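PDB 4L8P: bile acid 7a-dehydratase, BaiE from Clostridium hiranonis DSM 13275, which probably catalyses the 7alpha-dehydration of bile-acid intermediates, using a SnoaL-like, cystatin-like fold. Local coordinates for residues Asp38-Ala41 with Ile42-Lys46. Numbering follows the deposited sequence.
Sequences DIEA and IKQLK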
loop_
_atom_site.group_PDB
_atom_site.type_symbol
_atom_site.label_atom_id
_atom_site.label_comp_id
_atom_site.label_asym_id
_atom_site.label_seq_id
_atom_site.Cartn_x
_atom_site.Cartn_y
_atom_site.Cartn_z
ATOM N N ASP A 38 -4.616 5.828 -17.185
ATOM C CA ASP A 38 -3.551 4.829 -17.407
ATOM C C ASP A 38 -2.837 4.449 -16.098
ATOM O O ASP A 38 -2.605 3.265 -15.827
ATOM C CB ASP A 38 -2.552 5.329 -18.448
ATOM C CG ASP A 38 -3.097 5.292 -19.861
ATOM O OD1 ASP A 38 -3.973 4.464 -20.182
ATOM O OD2 ASP A 38 -2.608 6.106 -20.658
ATOM N N ILE A 39 -2.557 5.445 -15.263
ATOM C CA ILE A 39 -1.894 5.197 -13.991
ATOM C C ILE A 39 -2.773 4.282 -13.144
ATOM O O ILE A 39 -2.284 3.290 -12.555
ATOM C CB ILE A 39 -1.558 6.501 -13.265
ATOM C CG1 ILE A 39 -0.401 7.205 -13.972
ATOM C CG2 ILE A 39 -1.242 6.250 -11.772
ATOM C CD1 ILE A 39 -0.163 8.615 -13.451
ATOM N N GLU A 40 -4.057 4.619 -13.047
ATOM C CA GLU A 40 -4.966 3.784 -12.257
ATOM C C GLU A 40 -5.095 2.364 -12.821
ATOM O O GLU A 40 -5.128 1.413 -12.053
ATOM C CB GLU A 40 -6.343 4.454 -12.117
ATOM C CG GLU A 40 -7.348 3.668 -11.298
ATOM C CD GLU A 40 -6.943 3.438 -9.835
ATOM O OE1 GLU A 40 -6.048 4.124 -9.291
ATOM O OE2 GLU A 40 -7.563 2.551 -9.199
ATOM N N ALA A 41 -5.180 2.217 -14.146
ATOM C CA ALA A 41 -5.270 0.909 -14.805
ATOM C C ALA A 41 -4.039 0.048 -14.499
ATOM O O ALA A 41 -4.161 -1.136 -14.186
ATOM C CB ALA A 41 -5.392 1.099 -16.291
ATOM N N ILE A 42 -2.882 0.688 -14.500
ATOM C CA ILE A 42 -1.610 0.006 -14.173
ATOM C C ILE A 42 -1.567 -0.441 -12.704
ATOM O O ILE A 42 -1.155 -1.565 -12.382
ATOM C CB ILE A 42 -0.372 0.836 -14.591
ATOM C CG1 ILE A 42 -0.286 0.867 -16.125
ATOM C CG2 ILE A 42 0.896 0.290 -13.972
ATOM C CD1 ILE A 42 0.617 1.961 -16.668
ATOM N N LYS A 43 -1.969 0.437 -11.794
ATOM C CA LYS A 43 -2.020 0.051 -10.361
ATOM C C LYS A 43 -2.956 -1.162 -10.141
ATOM O O LYS A 43 -2.637 -2.061 -9.352
ATOM C CB LYS A 43 -2.479 1.218 -9.498
ATOM C CG LYS A 43 -1.500 2.368 -9.458
ATOM C CD LYS A 43 -2.122 3.494 -8.668
ATOM C CE LYS A 43 -1.165 4.655 -8.493
ATOM N NZ LYS A 43 -1.896 5.786 -7.854
ATOM N N GLN A 44 -4.084 -1.206 -10.859
ATOM C CA GLN A 44 -5.038 -2.326 -10.735
ATOM C C GLN A 44 -4.531 -3.610 -11.392
ATOM O O GLN A 44 -4.771 -4.704 -10.896
ATOM C CB GLN A 44 -6.406 -1.962 -11.282
ATOM C CG GLN A 44 -7.059 -0.824 -10.503
ATOM C CD GLN A 44 -8.579 -0.792 -10.560
ATOM O OE1 GLN A 44 -9.231 -1.812 -10.762
ATOM N NE2 GLN A 44 -9.139 0.376 -10.296
ATOM N N LEU A 45 -3.781 -3.438 -12.474
ATOM C CA LEU A 45 -3.122 -4.547 -13.171
ATOM C C LEU A 45 -2.130 -5.215 -12.238
ATOM O O LEU A 45 -2.090 -6.445 -12.104
ATOM C CB LEU A 45 -2.400 -4.026 -14.432
ATOM C CG LEU A 45 -1.416 -4.960 -15.149
ATOM C CD1 LEU A 45 -2.148 -6.129 -15.769
ATOM C CD2 LEU A 45 -0.648 -4.183 -16.209
ATOM N N LYS A 46 -1.268 -4.414 -11.606
ATOM C CA LYS A 46 -0.284 -4.989 -10.678
ATOM C C LYS A 46 -0.960 -5.639 -9.465
ATOM O O LYS A 46 -0.530 -6.703 -8.997
ATOM C CB LYS A 46 0.735 -3.942 -10.235
ATOM C CG LYS A 46 1.926 -4.546 -9.476
ATOM C CD LYS A 46 2.795 -5.428 -10.397
ATOM C CE LYS A 46 4.119 -5.771 -9.735
ATOM N NZ LYS A 46 5.132 -6.291 -10.652
HETATM O O HOH W 1 -4.207 6.163 -9.457
#
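The side-chain amide of Gln44 reaches the carboxylate of Glu40, one turn earlier on helix 22-55. Gln44 NE2 donates to Glu40 OE2 over 2.9 Å. OE2 accepts with its anti lone pair, on the side away from OE1, and it lies close to the amide plane. The carboxylate itself is turned nearly perpendicular to the amide, the two planes being 81° apart. The other carboxylate oxygen, OE1, faces Lys43. One water joins them: it donates to Glu40 OE1 at 2.8 Å and accepts from Lys43 NZ, also at 2.8 Å. Within the chain the two charged groups do not touch directly; Glu40 OE1 and Lys43 NZ are 4.7 Å apart and the water bridges them. The bend of Glu40 at chi2 (62°) carries the carboxylate forward along the helix toward the next turn. Lys43 is extended from CG onward and runs alongside Ile39, so that its CE rests on Ile39 CG2 at 3.6 Å. Beneath these side chains the backbone bonds are regular i to i+4 ones, such as Lys43 N to Ile39 O at 3.0 Å.

Other faces of the helix lie against the sheet, where Ile42 and Leu45 pack on Tyr149 and Trp156, and Asp38 OD1 accepts from Trp156 NE1 and pairs with Lys151.

The polar row belongs to the trimer. Glu40 OE1 forms a salt bridge with Lys43 of the second subunit, Lys43 NZ pairs with Glu40 of the third subunit, and Gln44 NE2 also donates to the Ile109 carbonyl of the second subunit. The carboxylate is thus gripped at both oxygens. These bonds would probably favour its charged form, and the Glu40-Lys43 pairs tie neighbouring copies of the helix together.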